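Local coordinates for glucanase (Clostridium thermocellum, PDB 5GXX), which probably hydrolyses internal beta-1,4-glucosidic bonds of cellulose, as a family 9 endoglucanase of the clostridial cellulosome, at residues A143-I157 / F197-A211. The protein carries 1 engineered substitution. Sequence-based numbering, arbitrary orientation.
Sequences AVVGQMAAALAVGSI and FWDELLWASTWLYLA. With CA (calcium ion), chain C.
Ala150 and Ala204 meet where helices 143-157 and 198-211 draw closest, an example of small residues letting parallel helices approach to 8.0 Å, crossing at 20°. Their CA atoms lie 4.1 Å apart. Gly146, bare of a side chain, leaves room for Glu200 CB, and the Ala204 methyl packs on the carbonyl oxygen of Gly146 (CB to O 3.3 Å). Beside this seam Trp203 NE1 donates a hydrogen bond to Gln147 OE1 (2.9 Å), which lies near the ring plane; the bond is bent, 142° at the hydrogen, and amide and ring are turned 47° apart. A bend at chi2 brings the Gln147 amide there, and its NE2 donates to a water that in turn donates to Glu200 OE2. Trp207 is a knob among Ala150, Ala153, Val154 and Ile157, with Val154 CG2 over one face. Toward the C-terminal ends the backbones part, Ile157 CA and Ala211 CA lying 5.9 Å from each other, both residues partly exposed; the Ile157 side chain still spans the gap. At the other end Ala143 CB touches the Glu200 carboxylate, which, like that of Asp199, chelates calcium; Ser195, Gly196 and Asp246 complete the protein ligands. Parallel helices separated in sequence by helix 162-178 fit the (alpha/alpha)6 barrel of family 9 glycoside hydrolases, where helices of one layer run the same way.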
ATOM      1  N   ALA A 143      37.809 -28.483   9.508  1.00 17.87           N
ATOM      2  CA  ALA A 143      38.237 -27.169  10.006  1.00 16.99           C
ATOM      3  C   ALA A 143      37.408 -26.738  11.211  1.00 16.79           C
ATOM      4  O   ALA A 143      37.946 -26.483  12.291  1.00 16.60           O
ATOM      5  CB  ALA A 143      38.162 -26.120   8.902  1.00 16.72           C
ATOM      6  N   VAL A 144      36.089 -26.714  11.058  1.00 15.56           N
ATOM      7  CA  VAL A 144      35.254 -26.259  12.167  1.00 16.94           C
ATOM      8  C   VAL A 144      35.349 -27.210  13.362  1.00 17.40           C
ATOM      9  O   VAL A 144      35.493 -26.751  14.500  1.00 18.00           O
ATOM     10  CB  VAL A 144      33.801 -25.936  11.748  1.00 15.85           C
ATOM     11  CG1 VAL A 144      33.033 -27.199  11.351  1.00 16.73           C
ATOM     12  CG2 VAL A 144      33.072 -25.158  12.845  1.00 16.61           C
ATOM     13  N   VAL A 145      35.283 -28.522  13.126  1.00 18.24           N
ATOM     14  CA  VAL A 145      35.395 -29.453  14.242  1.00 17.30           C
ATOM     15  C   VAL A 145      36.780 -29.458  14.892  1.00 16.76           C
ATOM     16  O   VAL A 145      36.895 -29.611  16.109  1.00 16.26           O
ATOM     17  CB  VAL A 145      34.989 -30.897  13.820  1.00 17.54           C
ATOM     18  CG1 VAL A 145      35.133 -31.897  14.973  1.00 19.60           C
ATOM     19  CG2 VAL A 145      33.542 -30.933  13.313  1.00 20.14           C
ATOM     20  N   GLY A 146      37.827 -29.279  14.092  1.00 16.80           N
ATOM     21  CA  GLY A 146      39.188 -29.245  14.613  1.00 17.35           C
ATOM     22  C   GLY A 146      39.400 -28.015  15.484  1.00 17.08           C
ATOM     23  O   GLY A 146      40.065 -28.072  16.522  1.00 16.90           O
ATOM     24  N   GLN A 147      38.832 -26.895  15.050  1.00 17.10           N
ATOM     25  CA  GLN A 147      38.909 -25.664  15.848  1.00 14.72           C
ATOM     26  C   GLN A 147      38.136 -25.785  17.156  1.00 16.41           C
ATOM     27  O   GLN A 147      38.610 -25.350  18.209  1.00 15.21           O
ATOM     28  CB  GLN A 147      38.473 -24.427  15.038  1.00 15.35           C
ATOM     29  CG  GLN A 147      38.752 -23.068  15.703  1.00 16.40           C
ATOM     30  CD  GLN A 147      40.222 -22.815  15.984  1.00 14.15           C
ATOM     31  OE1 GLN A 147      40.606 -22.636  17.138  1.00 15.99           O
ATOM     32  NE2 GLN A 147      41.050 -22.807  14.943  1.00 16.12           N
ATOM     33  N   MET A 148      36.969 -26.425  17.106  1.00 16.12           N
ATOM     34  CA  MET A 148      36.199 -26.653  18.328  1.00 16.06           C
ATOM     35  C   MET A 148      37.013 -27.536  19.278  1.00 16.28           C
ATOM     36  O   MET A 148      37.046 -27.293  20.485  1.00 16.14           O
ATOM     37  CB  MET A 148      34.830 -27.276  18.021  1.00 15.68           C
ATOM     38  CG  MET A 148      33.906 -26.375  17.201  1.00 16.06           C
ATOM     39  SD  MET A 148      32.471 -27.241  16.497  1.00 16.93           S
ATOM     40  CE  MET A 148      31.608 -27.790  17.979  1.00 19.70           C
ATOM     41  N   ALA A 149      37.708 -28.530  18.724  1.00 14.53           N
ATOM     42  CA  ALA A 149      38.566 -29.394  19.531  1.00 16.44           C
ATOM     43  C   ALA A 149      39.690 -28.608  20.202  1.00 14.54           C
ATOM     44  O   ALA A 149      39.963 -28.810  21.383  1.00 15.73           O
ATOM     45  CB  ALA A 149      39.173 -30.492  18.680  1.00 15.28           C
ATOM     46  N   ALA A 150      40.337 -27.729  19.436  1.00 16.21           N
ATOM     47  CA  ALA A 150      41.458 -26.946  19.937  1.00 14.32           C
ATOM     48  C   ALA A 150      41.018 -26.050  21.091  1.00 14.38           C
ATOM     49  O   ALA A 150      41.701 -25.959  22.116  1.00 14.13           O
ATOM     50  CB  ALA A 150      42.047 -26.098  18.811  1.00 13.09           C
ATOM     51  N   ALA A 151      39.871 -25.395  20.919  1.00 14.14           N
ATOM     52  CA  ALA A 151      39.335 -24.494  21.943  1.00 14.82           C
ATOM     53  C   ALA A 151      39.084 -25.251  23.236  1.00 15.03           C
ATOM     54  O   ALA A 151      39.440 -24.804  24.331  1.00 14.09           O
ATOM     55  CB  ALA A 151      38.053 -23.848  21.455  1.00 15.26           C
ATOM     56  N   LEU A 152      38.503 -26.435  23.088  1.00 15.84           N
ATOM     57  CA  LEU A 152      38.250 -27.269  24.259  1.00 15.36           C
ATOM     58  C   LEU A 152      39.518 -27.861  24.876  1.00 16.47           C
ATOM     59  O   LEU A 152      39.604 -28.040  26.098  1.00 16.14           O
ATOM     60  CB  LEU A 152      37.216 -28.349  23.925  1.00 15.04           C
ATOM     61  CG  LEU A 152      35.804 -27.791  23.711  1.00 17.83           C
ATOM     62  CD1 LEU A 152      34.941 -28.764  22.910  1.00 19.17           C
ATOM     63  CD2 LEU A 152      35.123 -27.421  25.032  1.00 16.44           C
ATOM     64  N   ALA A 153      40.528 -28.109  24.055  1.00 16.81           N
ATOM     65  CA  ALA A 153      41.794 -28.619  24.575  1.00 18.40           C
ATOM     66  C   ALA A 153      42.477 -27.567  25.442  1.00 17.54           C
ATOM     67  O   ALA A 153      42.784 -27.804  26.606  1.00 18.50           O
ATOM     68  CB  ALA A 153      42.701 -29.071  23.445  1.00 16.52           C
ATOM     69  N   VAL A 154      42.731 -26.387  24.883  1.00 16.94           N
ATOM     70  CA  VAL A 154      43.295 -25.346  25.735  1.00 17.21           C
ATOM     71  C   VAL A 154      42.394 -24.964  26.918  1.00 17.16           C
ATOM     72  O   VAL A 154      42.880 -24.772  28.035  1.00 17.95           O
ATOM     73  CB  VAL A 154      43.770 -24.124  24.920  1.00 16.41           C
ATOM     74  CG1 VAL A 154      42.609 -23.431  24.174  1.00 14.84           C
ATOM     75  CG2 VAL A 154      44.527 -23.165  25.818  1.00 17.78           C
ATOM     76  N   GLY A 155      41.081 -24.891  26.704  1.00 15.54           N
ATOM     77  CA  GLY A 155      40.157 -24.594  27.796  1.00 16.82           C
ATOM     78  C   GLY A 155      40.256 -25.576  28.951  1.00 17.77           C
ATOM     79  O   GLY A 155      40.181 -25.186  30.119  1.00 16.69           O
ATOM     80  N   SER A 156      40.428 -26.847  28.596  1.00 18.03           N
ATOM     81  CA  SER A 156      40.540 -27.915  29.596  1.00 19.23           C
ATOM     82  C   SER A 156      41.769 -27.706  30.479  1.00 19.78           C
ATOM     83  O   SER A 156      41.725 -28.017  31.667  1.00 20.31           O
ATOM     84  CB  SER A 156      40.568 -29.289  28.921  1.00 19.49           C
ATOM     85  OG  SER A 156      41.862 -29.670  28.468  1.00 18.66           O
ATOM     86  N   ILE A 157      42.848 -27.163  29.923  1.00 17.87           N
ATOM     87  CA  ILE A 157      44.036 -26.853  30.725  1.00 18.69           C
ATOM     88  C   ILE A 157      43.769 -25.664  31.649  1.00 19.21           C
ATOM     89  O   ILE A 157      43.914 -25.744  32.871  1.00 19.77           O
ATOM     90  CB  ILE A 157      45.258 -26.482  29.850  1.00 17.07           C
ATOM     91  CG1 ILE A 157      45.542 -27.593  28.839  1.00 15.61           C
ATOM     92  CG2 ILE A 157      46.488 -26.110  30.693  1.00 18.40           C
ATOM     93  CD1 ILE A 157      46.644 -27.254  27.838  1.00 16.29           C
ATOM     94  N   PHE A 197      41.948 -27.683   5.938  1.00 18.59           N
ATOM     95  CA  PHE A 197      41.741 -28.181   7.293  1.00 18.82           C
ATOM     96  C   PHE A 197      43.005 -28.734   7.966  1.00 18.64           C
ATOM     97  O   PHE A 197      42.972 -29.054   9.154  1.00 18.25           O
ATOM     98  CB  PHE A 197      40.608 -29.221   7.292  1.00 19.59           C
ATOM     99  CG  PHE A 197      40.953 -30.466   6.514  1.00 18.97           C
ATOM    100  CD1 PHE A 197      41.907 -31.340   7.016  1.00 20.88           C
ATOM    101  CD2 PHE A 197      40.401 -30.718   5.263  1.00 20.09           C
ATOM    102  CE1 PHE A 197      42.279 -32.479   6.323  1.00 19.59           C
ATOM    103  CE2 PHE A 197      40.785 -31.859   4.541  1.00 18.94           C
ATOM    104  CZ  PHE A 197      41.733 -32.728   5.069  1.00 21.08           C
ATOM    105  N   TRP A 198      44.115 -28.839   7.237  1.00 19.26           N
ATOM    106  CA  TRP A 198      45.342 -29.349   7.849  1.00 18.97           C
ATOM    107  C   TRP A 198      45.856 -28.466   8.990  1.00 18.68           C
ATOM    108  O   TRP A 198      46.371 -28.974   9.993  1.00 19.19           O
ATOM    109  CB  TRP A 198      46.437 -29.611   6.807  1.00 19.42           C
ATOM    110  CG  TRP A 198      46.061 -30.651   5.783  1.00 20.48           C
ATOM    111  CD1 TRP A 198      45.821 -30.441   4.456  1.00 21.91           C
ATOM    112  CD2 TRP A 198      45.873 -32.055   6.006  1.00 23.79           C
ATOM    113  NE1 TRP A 198      45.503 -31.630   3.834  1.00 24.79           N
ATOM    114  CE2 TRP A 198      45.523 -32.634   4.766  1.00 24.92           C
ATOM    115  CE3 TRP A 198      45.962 -32.881   7.138  1.00 20.57           C
ATOM    116  CZ2 TRP A 198      45.273 -34.005   4.621  1.00 25.81           C
ATOM    117  CZ3 TRP A 198      45.719 -34.253   6.988  1.00 24.54           C
ATOM    118  CH2 TRP A 198      45.373 -34.790   5.741  1.00 23.77           C
ATOM    119  N   ASP A 199      45.742 -27.148   8.844  1.00 18.86           N
ATOM    120  CA  ASP A 199      46.152 -26.260   9.925  1.00 16.43           C
ATOM    121  C   ASP A 199      45.331 -26.427  11.210  1.00 17.55           C
ATOM    122  O   ASP A 199      45.898 -26.378  12.299  1.00 17.18           O
ATOM    123  CB  ASP A 199      46.113 -24.792   9.465  1.00 16.63           C
ATOM    124  CG  ASP A 199      44.776 -24.411   8.837  1.00 15.00           C
ATOM    125  OD1 ASP A 199      44.538 -24.782   7.666  1.00 20.53           O
ATOM    126  OD2 ASP A 199      43.962 -23.736   9.506  1.00 18.13           O
ATOM    127  N   GLU A 200      44.021 -26.643  11.104  1.00 17.08           N
ATOM    128  CA  GLU A 200      43.216 -26.908  12.297  1.00 16.38           C
ATOM    129  C   GLU A 200      43.627 -28.218  12.970  1.00 17.67           C
ATOM    130  O   GLU A 200      43.644 -28.319  14.198  1.00 16.66           O
ATOM    131  CB  GLU A 200      41.713 -26.965  11.992  1.00 14.99           C
ATOM    132  CG  GLU A 200      41.035 -25.637  11.667  1.00 16.55           C
ATOM    133  CD  GLU A 200      41.317 -25.138  10.272  1.00 19.94           C
ATOM    134  OE1 GLU A 200      41.909 -25.904   9.474  1.00 15.65           O
ATOM    135  OE2 GLU A 200      40.938 -23.982   9.961  1.00 17.55           O
ATOM    136  N   LEU A 201      43.931 -29.236  12.172  1.00 18.17           N
ATOM    137  CA  LEU A 201      44.374 -30.491  12.790  1.00 18.65           C
ATOM    138  C   LEU A 201      45.697 -30.315  13.522  1.00 18.20           C
ATOM    139  O   LEU A 201      45.873 -30.870  14.605  1.00 18.31           O
ATOM    140  CB  LEU A 201      44.452 -31.655  11.790  1.00 18.34           C
ATOM    141  CG  LEU A 201      43.138 -32.054  11.125  1.00 19.14           C
ATOM    142  CD1 LEU A 201      43.459 -33.170  10.106  1.00 22.38           C
ATOM    143  CD2 LEU A 201      42.122 -32.534  12.162  1.00 19.00           C
ATOM    144  N   LEU A 202      46.619 -29.573  12.915  1.00 17.29           N
ATOM    145  CA  LEU A 202      47.861 -29.183  13.583  1.00 17.64           C
ATOM    146  C   LEU A 202      47.633 -28.461  14.907  1.00 17.75           C
ATOM    147  O   LEU A 202      48.224 -28.814  15.929  1.00 17.67           O
ATOM    148  CB  LEU A 202      48.682 -28.257  12.672  1.00 17.20           C
ATOM    149  CG  LEU A 202      49.976 -27.692  13.269  1.00 18.88           C
ATOM    150  CD1 LEU A 202      50.944 -28.794  13.688  1.00 19.83           C
ATOM    151  CD2 LEU A 202      50.610 -26.764  12.239  1.00 21.52           C
ATOM    152  N   TRP A 203      46.808 -27.421  14.865  1.00 17.42           N
ATOM    153  CA  TRP A 203      46.489 -26.581  16.018  1.00 17.35           C
ATOM    154  C   TRP A 203      45.845 -27.412  17.116  1.00 17.49           C
ATOM    155  O   TRP A 203      46.266 -27.357  18.268  1.00 17.98           O
ATOM    156  CB  TRP A 203      45.564 -25.466  15.520  1.00 16.20           C
ATOM    157  CG  TRP A 203      44.963 -24.445  16.444  1.00 16.90           C
ATOM    158  CD1 TRP A 203      43.635 -24.238  16.619  1.00 15.66           C
ATOM    159  CD2 TRP A 203      45.631 -23.419  17.202  1.00 14.47           C
ATOM    160  NE1 TRP A 203      43.409 -23.169  17.460  1.00 14.33           N
ATOM    161  CE2 TRP A 203      44.621 -22.643  17.825  1.00 15.38           C
ATOM    162  CE3 TRP A 203      46.970 -23.071  17.406  1.00 15.63           C
ATOM    163  CZ2 TRP A 203      44.912 -21.558  18.658  1.00 15.38           C
ATOM    164  CZ3 TRP A 203      47.249 -22.001  18.244  1.00 15.11           C
ATOM    165  CH2 TRP A 203      46.230 -21.255  18.848  1.00 15.67           C
ATOM    166  N   ALA A 204      44.865 -28.232  16.753  1.00 17.59           N
ATOM    167  CA  ALA A 204      44.178 -29.028  17.757  1.00 17.50           C
ATOM    168  C   ALA A 204      45.082 -30.103  18.371  1.00 19.04           C
ATOM    169  O   ALA A 204      45.113 -30.250  19.598  1.00 18.81           O
ATOM    170  CB  ALA A 204      42.929 -29.651  17.152  1.00 18.75           C
ATOM    171  N   SER A 205      45.819 -30.842  17.539  1.00 17.73           N
ATOM    172  CA  SER A 205      46.728 -31.871  18.050  1.00 19.59           C
ATOM    173  C   SER A 205      47.824 -31.269  18.935  1.00 19.93           C
ATOM    174  O   SER A 205      48.207 -31.873  19.939  1.00 20.34           O
ATOM    175  CB  SER A 205      47.313 -32.757  16.932  1.00 19.00           C
ATOM    176  OG  SER A 205      48.018 -32.008  15.953  1.00 20.41           O
ATOM    177  N   THR A 206      48.309 -30.075  18.583  1.00 19.39           N
ATOM    178  CA  THR A 206      49.337 -29.399  19.372  1.00 19.32           C
ATOM    179  C   THR A 206      48.800 -29.069  20.759  1.00 18.94           C
ATOM    180  O   THR A 206      49.456 -29.353  21.760  1.00 19.73           O
ATOM    181  CB  THR A 206      49.840 -28.122  18.653  1.00 19.33           C
ATOM    182  OG1 THR A 206      50.461 -28.514  17.426  1.00 20.31           O
ATOM    183  CG2 THR A 206      50.831 -27.338  19.508  1.00 21.51           C
ATOM    184  N   TRP A 207      47.611 -28.475  20.819  1.00 18.63           N
ATOM    185  CA  TRP A 207      46.968 -28.212  22.103  1.00 18.08           C
ATOM    186  C   TRP A 207      46.666 -29.481  22.906  1.00 18.97           C
ATOM    187  O   TRP A 207      46.774 -29.463  24.131  1.00 19.07           O
ATOM    188  CB  TRP A 207      45.704 -27.352  21.939  1.00 17.70           C
ATOM    189  CG  TRP A 207      46.042 -25.880  21.820  1.00 18.32           C
ATOM    190  CD1 TRP A 207      45.829 -25.069  20.739  1.00 18.76           C
ATOM    191  CD2 TRP A 207      46.668 -25.065  22.820  1.00 17.46           C
ATOM    192  NE1 TRP A 207      46.277 -23.793  21.010  1.00 17.76           N
ATOM    193  CE2 TRP A 207      46.804 -23.763  22.274  1.00 17.63           C
ATOM    194  CE3 TRP A 207      47.132 -25.301  24.122  1.00 19.05           C
ATOM    195  CZ2 TRP A 207      47.385 -22.705  22.982  1.00 18.83           C
ATOM    196  CZ3 TRP A 207      47.709 -24.243  24.829  1.00 18.51           C
ATOM    197  CH2 TRP A 207      47.824 -22.962  24.254  1.00 20.33           C
ATOM    198  N   LEU A 208      46.277 -30.562  22.227  1.00 18.97           N
ATOM    199  CA  LEU A 208      46.104 -31.854  22.897  1.00 18.78           C
ATOM    200  C   LEU A 208      47.408 -32.421  23.466  1.00 20.73           C
ATOM    201  O   LEU A 208      47.401 -33.004  24.557  1.00 20.44           O
ATOM    202  CB  LEU A 208      45.385 -32.860  21.991  1.00 19.38           C
ATOM    203  CG  LEU A 208      43.874 -32.645  21.860  1.00 20.19           C
ATOM    204  CD1 LEU A 208      43.274 -33.359  20.661  1.00 21.47           C
ATOM    205  CD2 LEU A 208      43.112 -32.963  23.155  1.00 20.57           C
ATOM    206  N   TYR A 209      48.522 -32.229  22.765  1.00 19.54           N
ATOM    207  CA  TYR A 209      49.821 -32.565  23.317  1.00 20.70           C
ATOM    208  C   TYR A 209      50.086 -31.751  24.573  1.00 21.07           C
ATOM    209  O   TYR A 209      50.492 -32.285  25.610  1.00 22.11           O
ATOM    210  CB  TYR A 209      50.944 -32.309  22.309  1.00 20.72           C
ATOM    211  CG  TYR A 209      52.293 -32.807  22.797  1.00 22.11           C
ATOM    212  CD1 TYR A 209      52.434 -34.128  23.192  1.00 19.23           C
ATOM    213  CD2 TYR A 209      53.416 -31.968  22.889  1.00 24.13           C
ATOM    214  CE1 TYR A 209      53.650 -34.626  23.649  1.00 25.76           C
ATOM    215  CE2 TYR A 209      54.641 -32.461  23.362  1.00 26.82           C
ATOM    216  CZ  TYR A 209      54.747 -33.789  23.736  1.00 28.26           C
ATOM    217  OH  TYR A 209      55.935 -34.334  24.190  1.00 35.19           O
ATOM    218  N   LEU A 210      49.848 -30.444  24.480  1.00 20.43           N
ATOM    219  CA  LEU A 210      50.103 -29.592  25.629  1.00 19.71           C
ATOM    220  C   LEU A 210      49.145 -29.909  26.782  1.00 20.33           C
ATOM    221  O   LEU A 210      49.468 -29.664  27.943  1.00 20.68           O
ATOM    222  CB  LEU A 210      50.055 -28.110  25.231  1.00 19.99           C
ATOM    223  CG  LEU A 210      51.129 -27.552  24.294  1.00 20.85           C
ATOM    224  CD1 LEU A 210      50.830 -26.061  24.075  1.00 19.35           C
ATOM    225  CD2 LEU A 210      52.526 -27.758  24.859  1.00 22.36           C
ATOM    226  N   ALA A 211      47.976 -30.453  26.460  1.00 20.51           N
ATOM    227  CA  ALA A 211      47.027 -30.838  27.497  1.00 22.05           C
ATOM    228  C   ALA A 211      47.371 -32.173  28.167  1.00 23.12           C
ATOM    229  O   ALA A 211      47.307 -32.266  29.393  1.00 25.71           O
ATOM    230  CB  ALA A 211      45.581 -30.823  26.978  1.00 21.56           C
TER
HETATM  231 CA    CA C 701      42.180 -23.787   8.004  1.00 17.22          CA
HETATM  232  O   HOH W   1      40.961 -22.331  12.073  1.00 17.88           O
HETATM  233  O   HOH W   2      40.238 -23.189   7.002  1.00 20.24           O